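Local coordinates for protein KDGF (Halomonas sp., PDB 5FQ0) that probably converts unsaturated uronate sugars released from pectin or alginate into linear ketonised forms, using a metal-binding cupin fold, at residues Phe7-His12 / Gln22-Ala27; Met33-Lys38 / Asp102-Arg107; Asp54-Val59 / Ala80-His85; Glu67-Lys72 / His86-Ala91. All blocks are in the same frame, centred on the assembly; numbering follows the deposited sequence.

Contact 1 of 4, residues Phe7-His12 / Gln22-Ala27; sequences FINDEH and QRKIVA
K24 reaches from strand 22-27 past the ring of F7 to the short 3-10 turn at 9-11. Its CB lies 4.1 Å from F7 CZ, and CD, 4.0 Å from the same atom, meets the ring at its edge, close to the plane. Beyond CG the chain stays extended, which carries CE to 3.2 Å from H12 O. The ammonium NZ ends among three oxygens: H12 O at 2.6 Å, N9 OD1 at 2.9 Å and N9 O at 3.0 Å. It approaches N9 OD1 from above the amide plane, 56° out. N9 O also accepts from H12 N, the two donors coming from opposite faces of its plane; one carbonyl thus ties the turn's own backbone to the lysine. Further back, the F7 ring lies with one face over V26: CA stands 3.9 Å from the ring centroid, 14° off the normal, a CH-pi contact, and V26 CG1 touches F7 CD2. K24 also makes a cation-pi contact with W14. V26 and A27 form a classic beta bulge opposite A34 of strand 32-39, while F7 pairs in an antiparallel ladder with a strand of the neighbouring subunit, extending the sheet across the interface.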
# COMPACT_ATOMS: atom_id res chain seq x y z
N PHE B 7 0.20 -8.84 9.61
CA PHE B 7 0.97 -9.61 8.64
C PHE B 7 2.41 -9.37 9.03
O PHE B 7 2.86 -8.21 9.09
CB PHE B 7 0.72 -9.10 7.20
CG PHE B 7 1.65 -9.71 6.17
CD1 PHE B 7 1.42 -10.99 5.66
CD2 PHE B 7 2.75 -9.00 5.69
CE1 PHE B 7 2.26 -11.55 4.71
CE2 PHE B 7 3.62 -9.56 4.74
CZ PHE B 7 3.36 -10.81 4.24
N ILE B 8 3.13 -10.46 9.32
CA ILE B 8 4.52 -10.37 9.67
C ILE B 8 5.28 -11.01 8.51
O ILE B 8 5.24 -12.25 8.28
CB ILE B 8 4.84 -11.07 11.01
CG1 ILE B 8 3.96 -10.52 12.16
CG2 ILE B 8 6.35 -10.94 11.33
CD1 ILE B 8 4.03 -9.01 12.37
N ASN B 9 5.98 -10.17 7.78
CA ASN B 9 6.62 -10.62 6.56
C ASN B 9 7.54 -11.82 6.77
O ASN B 9 7.53 -12.73 5.98
CB ASN B 9 7.39 -9.48 5.96
CG ASN B 9 7.95 -9.79 4.60
OD1 ASN B 9 7.27 -10.34 3.73
ND2 ASN B 9 9.19 -9.45 4.40
N ASP B 10 8.32 -11.81 7.86
CA ASP B 10 9.24 -12.91 8.16
C ASP B 10 8.55 -14.23 8.46
O ASP B 10 9.22 -15.25 8.55
CB ASP B 10 10.12 -12.56 9.35
CG ASP B 10 11.08 -11.41 9.05
OD1 ASP B 10 11.39 -11.14 7.85
OD2 ASP B 10 11.50 -10.77 10.04
N GLU B 11 7.21 -14.24 8.61
CA GLU B 11 6.51 -15.48 8.90
C GLU B 11 5.93 -16.13 7.66
O GLU B 11 5.39 -17.23 7.76
CB GLU B 11 5.38 -15.26 9.93
CG GLU B 11 5.88 -14.79 11.29
CD GLU B 11 4.74 -14.45 12.25
OE1 GLU B 11 3.55 -14.69 11.92
OE2 GLU B 11 5.04 -13.92 13.33
N HIS B 12 6.07 -15.48 6.50
CA HIS B 12 5.44 -15.97 5.25
C HIS B 12 6.44 -16.20 4.11
O HIS B 12 7.34 -15.40 3.90
CB HIS B 12 4.36 -14.98 4.79
CG HIS B 12 3.27 -14.76 5.79
ND1 HIS B 12 2.09 -15.47 5.77
CD2 HIS B 12 3.20 -13.96 6.88
CE1 HIS B 12 1.33 -15.10 6.78
NE2 HIS B 12 1.98 -14.18 7.47
N GLN B 22 7.17 -13.47 -7.99
CA GLN B 22 6.66 -14.08 -6.75
C GLN B 22 5.83 -13.07 -5.95
O GLN B 22 5.96 -11.84 -6.15
CB GLN B 22 7.82 -14.55 -5.89
CG GLN B 22 8.67 -15.62 -6.55
CD GLN B 22 9.61 -16.26 -5.56
OE1 GLN B 22 10.35 -15.57 -4.86
NE2 GLN B 22 9.55 -17.56 -5.46
N ARG B 23 5.01 -13.57 -5.02
CA ARG B 23 4.22 -12.67 -4.20
C ARG B 23 3.92 -13.19 -2.83
O ARG B 23 4.07 -14.38 -2.57
CB ARG B 23 2.90 -12.30 -4.89
CG ARG B 23 1.83 -13.36 -4.85
CD ARG B 23 0.59 -12.78 -5.53
NE ARG B 23 -0.33 -13.86 -5.81
CZ ARG B 23 -0.92 -14.08 -6.98
NH1 ARG B 23 -0.77 -13.26 -8.00
NH2 ARG B 23 -1.71 -15.13 -7.09
N LYS B 24 3.49 -12.30 -1.97
CA LYS B 24 2.87 -12.69 -0.70
C LYS B 24 1.57 -11.88 -0.56
O LYS B 24 1.60 -10.64 -0.73
CB LYS B 24 3.77 -12.37 0.47
CG LYS B 24 5.18 -12.97 0.41
CD LYS B 24 5.89 -12.71 1.74
CE LYS B 24 7.38 -13.09 1.66
NZ LYS B 24 8.05 -13.04 3.00
N ILE B 25 0.47 -12.57 -0.24
CA ILE B 25 -0.80 -11.90 0.07
C ILE B 25 -0.61 -11.27 1.45
O ILE B 25 -0.40 -11.98 2.40
CB ILE B 25 -1.98 -12.88 0.16
CG1 ILE B 25 -2.10 -13.75 -1.12
CG2 ILE B 25 -3.29 -12.12 0.49
CD1 ILE B 25 -2.30 -12.96 -2.37
N VAL B 26 -0.64 -9.94 1.54
CA VAL B 26 -0.35 -9.24 2.78
C VAL B 26 -1.57 -9.26 3.74
O VAL B 26 -1.50 -9.80 4.84
CB VAL B 26 0.20 -7.81 2.48
CG1 VAL B 26 0.21 -6.94 3.71
CG2 VAL B 26 1.61 -7.92 1.87
N ALA B 27 -2.70 -8.71 3.29
CA ALA B 27 -3.90 -8.61 4.16
C ALA B 27 -5.09 -8.32 3.25
O ALA B 27 -4.94 -7.79 2.13
CB ALA B 27 -3.74 -7.50 5.21

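Contact 2 of 4, residues Met33-Lys38 / Asp102-Arg107; sequences MAVCVK and DLFSPR
Strand 33-38 pairs with strand 102-105 inside the larger antiparallel sheet of the cupin fold, M33 and V35 lying beside F104 and D102 as hydrogen-bonded pairs and A34 beside L103 as the non-hydrogen-bonded pair between them. The short strand axes run at 158°, close to antiparallel. Each hydrogen-bonded pair closes a two-bond ring: F104 N to M33 O is 2.9 Å and M33 N to F104 O 3.1 Å, with V35 and D102 repeating the pattern. M33 O also takes a CA-H...O contact from L103 CA at 3.3 Å. Side chains alternate between the two faces. On one, A34 CB touches L103 CD2 at 3.9 Å. On the other, V35 CG2 meets the F104 ring at its edge, 4.2 Å from CE2. V37 places CG2 anti to its carbonyl carbon, which brings this methyl to 3.5 Å from D102 OD2; the other oxygen, OD1, makes a weak hydrogen bond to Q55 NE2. Past a cis peptide bond before P106, the chain brings R107 CB to 3.7 Å from M33 CB, while the guanidinium group leads away to a salt bridge with D109. Strand 21-29 flanks the pair on the side of 33-38 and strand 54-61 on the side of 102-105; an apolar side chain of the neighbouring subunit packs on A34, and another on L103.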
# COMPACT_ATOMS: atom_id res chain seq x y z
N MET B 33 -7.55 -5.12 -0.32
CA MET B 33 -6.51 -6.13 -0.31
C MET B 33 -5.15 -5.50 -0.66
O MET B 33 -5.08 -4.57 -1.49
CB MET B 33 -6.87 -7.23 -1.32
CG MET B 33 -5.81 -8.33 -1.49
SD MET B 33 -6.26 -9.63 -2.68
CE MET B 33 -6.51 -11.07 -1.68
N ALA B 34 -4.10 -6.00 -0.02
CA ALA B 34 -2.73 -5.61 -0.32
C ALA B 34 -1.94 -6.88 -0.63
O ALA B 34 -2.08 -7.89 0.07
CB ALA B 34 -2.10 -4.85 0.86
N VAL B 35 -1.11 -6.82 -1.66
CA VAL B 35 -0.28 -7.94 -2.09
C VAL B 35 1.12 -7.39 -2.29
O VAL B 35 1.29 -6.34 -2.91
CB VAL B 35 -0.78 -8.54 -3.44
CG1 VAL B 35 0.02 -9.78 -3.81
CG2 VAL B 35 -2.28 -8.85 -3.38
N CYS B 36 2.14 -8.06 -1.76
CA CYS B 36 3.51 -7.61 -2.04
C CYS B 36 3.99 -8.46 -3.21
O CYS B 36 3.99 -9.69 -3.10
CB CYS B 36 4.42 -7.77 -0.81
SG CYS B 36 6.14 -7.28 -1.09
N VAL B 37 4.40 -7.82 -4.32
CA VAL B 37 4.84 -8.54 -5.54
C VAL B 37 6.32 -8.25 -5.84
O VAL B 37 6.76 -7.09 -5.92
CB VAL B 37 3.96 -8.21 -6.79
CG1 VAL B 37 4.25 -9.20 -7.94
CG2 VAL B 37 2.47 -8.23 -6.43
N LYS B 38 7.10 -9.32 -6.00
CA LYS B 38 8.53 -9.24 -6.26
C LYS B 38 8.86 -9.67 -7.69
O LYS B 38 8.55 -10.81 -8.09
CB LYS B 38 9.30 -10.16 -5.29
CG LYS B 38 10.82 -10.10 -5.47
CD LYS B 38 11.55 -10.76 -4.31
CE LYS B 38 11.16 -12.22 -4.12
NZ LYS B 38 11.69 -13.16 -5.13
N ASP B 102 0.76 -4.09 -4.66
CA ASP B 102 -0.48 -3.90 -5.40
C ASP B 102 -1.64 -3.85 -4.41
O ASP B 102 -1.80 -4.76 -3.60
CB ASP B 102 -0.71 -5.02 -6.40
CG ASP B 102 0.16 -4.89 -7.62
OD1 ASP B 102 0.49 -3.75 -8.00
OD2 ASP B 102 0.45 -5.95 -8.20
N LEU B 103 -2.44 -2.78 -4.50
CA LEU B 103 -3.60 -2.54 -3.64
C LEU B 103 -4.88 -2.61 -4.49
O LEU B 103 -4.91 -2.05 -5.58
CB LEU B 103 -3.48 -1.16 -2.98
CG LEU B 103 -2.01 -0.88 -2.62
CD1 LEU B 103 -1.80 0.59 -2.33
CD2 LEU B 103 -1.59 -1.73 -1.43
N PHE B 104 -5.92 -3.26 -3.97
CA PHE B 104 -7.14 -3.51 -4.75
C PHE B 104 -8.40 -3.20 -3.95
O PHE B 104 -8.41 -3.35 -2.73
CB PHE B 104 -7.24 -4.97 -5.23
CG PHE B 104 -6.12 -5.42 -6.16
CD1 PHE B 104 -6.21 -5.21 -7.54
CD2 PHE B 104 -5.00 -6.07 -5.64
CE1 PHE B 104 -5.21 -5.66 -8.38
CE2 PHE B 104 -3.98 -6.50 -6.46
CZ PHE B 104 -4.07 -6.30 -7.85
N SER B 105 -9.45 -2.76 -4.65
CA SER B 105 -10.79 -2.72 -4.11
C SER B 105 -11.72 -3.14 -5.26
O SER B 105 -11.60 -2.58 -6.36
CB SER B 105 -11.16 -1.34 -3.62
OG SER B 105 -12.49 -1.36 -3.10
N PRO B 106 -12.58 -4.14 -5.06
CA PRO B 106 -12.61 -4.93 -3.82
C PRO B 106 -11.44 -5.89 -3.80
O PRO B 106 -10.47 -5.72 -4.54
CB PRO B 106 -13.95 -5.69 -3.94
CG PRO B 106 -14.18 -5.82 -5.41
CD PRO B 106 -13.68 -4.51 -5.98
N ARG B 107 -11.48 -6.88 -2.93
CA ARG B 107 -10.34 -7.77 -2.86
C ARG B 107 -10.38 -8.69 -4.09
O ARG B 107 -11.46 -8.88 -4.67
CB ARG B 107 -10.33 -8.56 -1.55
CG ARG B 107 -11.19 -9.78 -1.55
CD ARG B 107 -10.81 -10.75 -0.44
NE ARG B 107 -12.03 -11.48 -0.14
CZ ARG B 107 -12.52 -11.70 1.09
NH1 ARG B 107 -11.86 -11.33 2.20
NH2 ARG B 107 -13.67 -12.29 1.20

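Contact 3 of 4, residues Asp54-Val59 / Ala80-His85; sequences DQIGYV and AFVAPH. With NI (nickel (II) ion), chain H.
Q55 and A83 form one hydrogen-bonded pair, G57 and F81 the next, in an antiparallel ladder of the larger cupin sheet that supplies one ligand of the metal site. Q55 sends its chain out extended, CG anti to the backbone N (chi1 -173°), and this reach puts OE1 2.2 Å from the nickel ion; H48, H50 and H89 are the other protein ligands. The amide NE2 hydrogen-bonds to a bound citrate and lies 3.7 Å from F81 CZ, with amide and ring planes 56° apart. F81 holds CG between its backbone N and carbonyl carbon (chi1 70°), a rotamer that folds the ring back over the neighbouring strand: G57 N sits 3.8 Å above the plane, over the ring centre, and CE1 comes within 3.6 Å of G57 CA. With no side chain at G57, the phenyl group rests directly on the backbone. On the opposite face of the sheet, I56 CG1 meets V82 CG2 at 3.7 Å. The edge strand 80-83 continues the sheet into a strand of the neighbouring subunit, one of whose polar side chains hydrogen-bonds to D54 OD2. The second carboxylate oxygen, D54 OD1, accepts a hydrogen bond from H85 N at 2.9 Å through its anti lone pair.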
# COMPACT_ATOMS: atom_id res chain seq x y z
N ASP B 54 -10.43 -1.64 -8.77
CA ASP B 54 -9.48 -0.52 -8.84
C ASP B 54 -8.15 -1.06 -8.31
O ASP B 54 -8.13 -1.98 -7.49
CB ASP B 54 -9.91 0.67 -7.95
CG ASP B 54 -11.22 1.33 -8.41
OD1 ASP B 54 -11.50 1.33 -9.63
OD2 ASP B 54 -11.92 1.91 -7.56
N GLN B 55 -7.04 -0.51 -8.80
CA GLN B 55 -5.71 -0.94 -8.42
C GLN B 55 -4.83 0.27 -8.17
O GLN B 55 -4.86 1.25 -8.93
CB GLN B 55 -5.07 -1.82 -9.48
CG GLN B 55 -3.74 -2.39 -8.97
CD GLN B 55 -3.09 -3.29 -9.97
OE1 GLN B 55 -3.79 -3.87 -10.78
NE2 GLN B 55 -1.74 -3.42 -9.93
N ILE B 56 -4.06 0.21 -7.08
CA ILE B 56 -2.92 1.10 -6.90
C ILE B 56 -1.67 0.25 -6.80
O ILE B 56 -1.66 -0.78 -6.10
CB ILE B 56 -3.10 2.03 -5.65
CG1 ILE B 56 -4.22 3.08 -5.91
CG2 ILE B 56 -1.79 2.78 -5.31
CD1 ILE B 56 -4.65 3.83 -4.68
N GLY B 57 -0.60 0.65 -7.49
CA GLY B 57 0.72 0.03 -7.30
C GLY B 57 1.67 1.01 -6.62
O GLY B 57 1.98 2.09 -7.15
N TYR B 58 2.08 0.68 -5.41
CA TYR B 58 3.00 1.52 -4.68
C TYR B 58 4.39 0.87 -4.66
O TYR B 58 4.54 -0.29 -4.19
CB TYR B 58 2.48 1.71 -3.26
CG TYR B 58 3.35 2.65 -2.45
CD1 TYR B 58 4.46 2.16 -1.73
CD2 TYR B 58 3.10 4.01 -2.42
CE1 TYR B 58 5.27 3.02 -1.00
CE2 TYR B 58 3.87 4.86 -1.67
CZ TYR B 58 4.96 4.36 -0.98
OH TYR B 58 5.74 5.23 -0.28
N VAL B 59 5.41 1.58 -5.17
CA VAL B 59 6.75 1.03 -5.35
C VAL B 59 7.52 1.17 -4.04
O VAL B 59 7.69 2.28 -3.47
CB VAL B 59 7.55 1.67 -6.52
CG1 VAL B 59 8.95 1.06 -6.62
CG2 VAL B 59 6.77 1.54 -7.84
N ALA B 80 4.07 5.94 -7.17
CA ALA B 80 2.92 5.04 -7.36
C ALA B 80 2.15 5.26 -8.67
O ALA B 80 2.29 6.31 -9.31
CB ALA B 80 1.97 5.14 -6.16
N PHE B 81 1.34 4.29 -9.07
CA PHE B 81 0.29 4.56 -10.08
C PHE B 81 -1.08 4.17 -9.54
O PHE B 81 -1.16 3.28 -8.66
CB PHE B 81 0.54 3.81 -11.41
CG PHE B 81 0.37 2.32 -11.32
CD1 PHE B 81 1.41 1.50 -10.88
CD2 PHE B 81 -0.82 1.73 -11.72
CE1 PHE B 81 1.26 0.14 -10.81
CE2 PHE B 81 -0.98 0.34 -11.67
CZ PHE B 81 0.05 -0.46 -11.21
N VAL B 82 -2.14 4.79 -10.07
CA VAL B 82 -3.51 4.36 -9.81
C VAL B 82 -4.14 3.99 -11.14
O VAL B 82 -4.08 4.79 -12.05
CB VAL B 82 -4.34 5.39 -8.95
CG1 VAL B 82 -4.31 6.81 -9.53
CG2 VAL B 82 -5.79 4.91 -8.69
N ALA B 83 -4.69 2.77 -11.23
CA ALA B 83 -5.50 2.32 -12.36
C ALA B 83 -6.95 1.98 -11.98
O ALA B 83 -7.22 0.83 -11.56
CB ALA B 83 -4.86 1.10 -13.03
N PRO B 84 -7.88 2.92 -12.18
CA PRO B 84 -9.30 2.61 -11.88
C PRO B 84 -9.72 1.40 -12.73
O PRO B 84 -9.07 1.11 -13.74
CB PRO B 84 -10.07 3.88 -12.31
CG PRO B 84 -9.04 4.96 -12.50
CD PRO B 84 -7.69 4.29 -12.72
N HIS B 85 -10.78 0.69 -12.35
CA HIS B 85 -11.22 -0.44 -13.17
C HIS B 85 -11.43 0.00 -14.63
O HIS B 85 -11.71 1.19 -14.90
CB HIS B 85 -12.42 -1.21 -12.56
CG HIS B 85 -13.63 -0.37 -12.25
ND1 HIS B 85 -14.40 0.25 -13.22
CD2 HIS B 85 -14.25 -0.10 -11.07
CE1 HIS B 85 -15.42 0.86 -12.66
NE2 HIS B 85 -15.35 0.69 -11.35
NI NI H . -3.62 -5.15 -12.55

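Contact 4 of 4, residues Glu67-Lys72 / His86-Ala91; sequences ELEGEK and HTMHGA. With NI (nickel (II) ion), chain H.
E69 sets CG anti to its carbonyl carbon (chi1 -76°) and bends at chi2 (-65°), which brings OE2 to 2.9 Å from the backbone M88 N. The N-H points almost straight at the oxygen but arrives from above the carboxylate plane. The first torsion leaves E69 CG 3.5 Å from T87 CG2, and the backbone closes a second link alongside, E69 N to M88 O at 2.8 Å. One residue past M88, H89 has CG between its backbone N and carbonyl carbon (chi1 59°), which turns the imidazole away from the hairpin toward the metal. Residues 68-71 form the type I' turn of that hairpin, and strand 64-68 pairs antiparallel with 89-93 in the smaller sheet of the cupin fold: E67 and G90 are the hydrogen-bonded pair, L68 and H89 the non-hydrogen-bonded one. L68 CD2 packs against H89 CB at 3.8 Å. The H89 ring is held at both nitrogens. ND1 donates to T87 O at 2.9 Å, with that oxygen nearly in the ring plane, fixing the ring's rotation as a second-shell bond. NE2 binds the nickel ion at 2.1 Å, and A83 CB packs against ND1 of the same ring.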
# COMPACT_ATOMS: atom_id res chain seq x y z
N GLU B 67 3.27 1.26 -17.46
CA GLU B 67 2.44 1.75 -18.55
C GLU B 67 1.00 1.88 -18.11
O GLU B 67 0.40 0.91 -17.63
CB GLU B 67 2.53 0.79 -19.74
CG GLU B 67 1.67 1.23 -20.90
CD GLU B 67 1.72 0.26 -22.06
OE1 GLU B 67 1.97 -0.95 -21.84
OE2 GLU B 67 1.51 0.73 -23.19
N LEU B 68 0.45 3.09 -18.27
CA LEU B 68 -0.91 3.40 -17.91
C LEU B 68 -1.60 3.97 -19.13
O LEU B 68 -1.30 5.09 -19.53
CB LEU B 68 -0.93 4.47 -16.83
CG LEU B 68 -1.11 4.18 -15.36
CD1 LEU B 68 -1.40 5.53 -14.70
CD2 LEU B 68 -2.24 3.16 -15.14
N GLU B 69 -2.53 3.20 -19.69
CA GLU B 69 -3.22 3.54 -20.95
C GLU B 69 -2.23 4.14 -21.96
O GLU B 69 -2.38 5.29 -22.36
CB GLU B 69 -4.42 4.48 -20.71
CG GLU B 69 -5.67 3.84 -20.11
CD GLU B 69 -6.36 2.81 -21.01
OE1 GLU B 69 -5.99 2.70 -22.21
OE2 GLU B 69 -7.28 2.09 -20.52
N GLY B 70 -1.19 3.38 -22.30
CA GLY B 70 -0.16 3.86 -23.24
C GLY B 70 0.88 4.85 -22.74
O GLY B 70 1.95 4.93 -23.33
N GLU B 71 0.60 5.61 -21.68
CA GLU B 71 1.61 6.49 -21.06
C GLU B 71 2.61 5.69 -20.17
O GLU B 71 2.19 4.92 -19.31
CB GLU B 71 0.93 7.63 -20.25
CG GLU B 71 1.93 8.64 -19.65
CD GLU B 71 1.34 9.60 -18.60
OE1 GLU B 71 0.12 9.56 -18.33
OE2 GLU B 71 2.10 10.41 -18.02
N LYS B 72 3.90 5.91 -20.37
CA LYS B 72 4.95 5.22 -19.60
C LYS B 72 5.66 6.17 -18.63
O LYS B 72 5.99 7.32 -18.99
CB LYS B 72 6.04 4.62 -20.50
CG LYS B 72 5.57 3.90 -21.75
CD LYS B 72 5.09 2.49 -21.47
CE LYS B 72 4.71 1.78 -22.77
NZ LYS B 72 5.89 1.23 -23.48
N HIS B 86 -11.24 -0.93 -15.57
CA HIS B 86 -11.22 -0.59 -17.01
C HIS B 86 -10.05 0.28 -17.51
O HIS B 86 -10.18 0.93 -18.56
CB HIS B 86 -12.56 0.06 -17.45
CG HIS B 86 -13.72 -0.87 -17.34
ND1 HIS B 86 -14.39 -1.07 -16.16
CD2 HIS B 86 -14.27 -1.72 -18.24
CE1 HIS B 86 -15.34 -1.96 -16.35
NE2 HIS B 86 -15.28 -2.39 -17.60
N THR B 87 -8.94 0.35 -16.75
CA THR B 87 -7.76 1.12 -17.18
C THR B 87 -6.62 0.11 -17.44
O THR B 87 -6.30 -0.74 -16.59
CB THR B 87 -7.33 2.22 -16.17
OG1 THR B 87 -8.43 3.07 -15.87
CG2 THR B 87 -6.20 3.13 -16.71
N MET B 88 -6.07 0.17 -18.65
CA MET B 88 -4.96 -0.68 -19.05
C MET B 88 -3.70 -0.28 -18.33
O MET B 88 -3.34 0.89 -18.28
CB MET B 88 -4.71 -0.54 -20.56
CG MET B 88 -5.75 -1.24 -21.43
SD MET B 88 -5.73 -3.03 -21.28
CE MET B 88 -3.99 -3.28 -21.60
N HIS B 89 -3.00 -1.27 -17.80
CA HIS B 89 -1.78 -0.99 -17.09
C HIS B 89 -0.91 -2.24 -17.19
O HIS B 89 -1.41 -3.36 -17.39
CB HIS B 89 -2.06 -0.61 -15.61
CG HIS B 89 -2.80 -1.67 -14.84
ND1 HIS B 89 -4.15 -1.92 -15.01
CD2 HIS B 89 -2.36 -2.55 -13.91
CE1 HIS B 89 -4.50 -2.93 -14.23
NE2 HIS B 89 -3.45 -3.30 -13.52
N GLY B 90 0.39 -2.03 -17.11
CA GLY B 90 1.40 -3.10 -17.20
C GLY B 90 2.71 -2.55 -16.65
O GLY B 90 2.81 -1.36 -16.35
N ALA B 91 3.71 -3.41 -16.51
CA ALA B 91 5.00 -2.99 -15.91
C ALA B 91 6.15 -3.84 -16.40
O ALA B 91 6.00 -5.03 -16.65
CB ALA B 91 4.93 -3.08 -14.37
NI NI H . -3.62 -5.15 -12.55

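How the contacts relate
Contacts 2 and 3 are buried and share the larger sheet, where strands 98-105 and 54-61 are neighbours: L103 N lies 2.7 Å from I56 O, a probable hydrogen bond. Contact 1 joins the same sheet through strand 21-29, beside 32-39, but is only partly buried and rests on a lysine caught by oxygens of a turn rather than on a strand ladder. Contact 4, also partly buried, belongs to the smaller sheet and mixes ladder bonds with a carboxylate grip. Contacts 3 and 4 supply Q55 and H89 to one nickel ion, whereas contact 1 lies on the opposite side of the chain's centre from both. Along the chain, contacts 3 and 4 fall within the loop closed by contact 2.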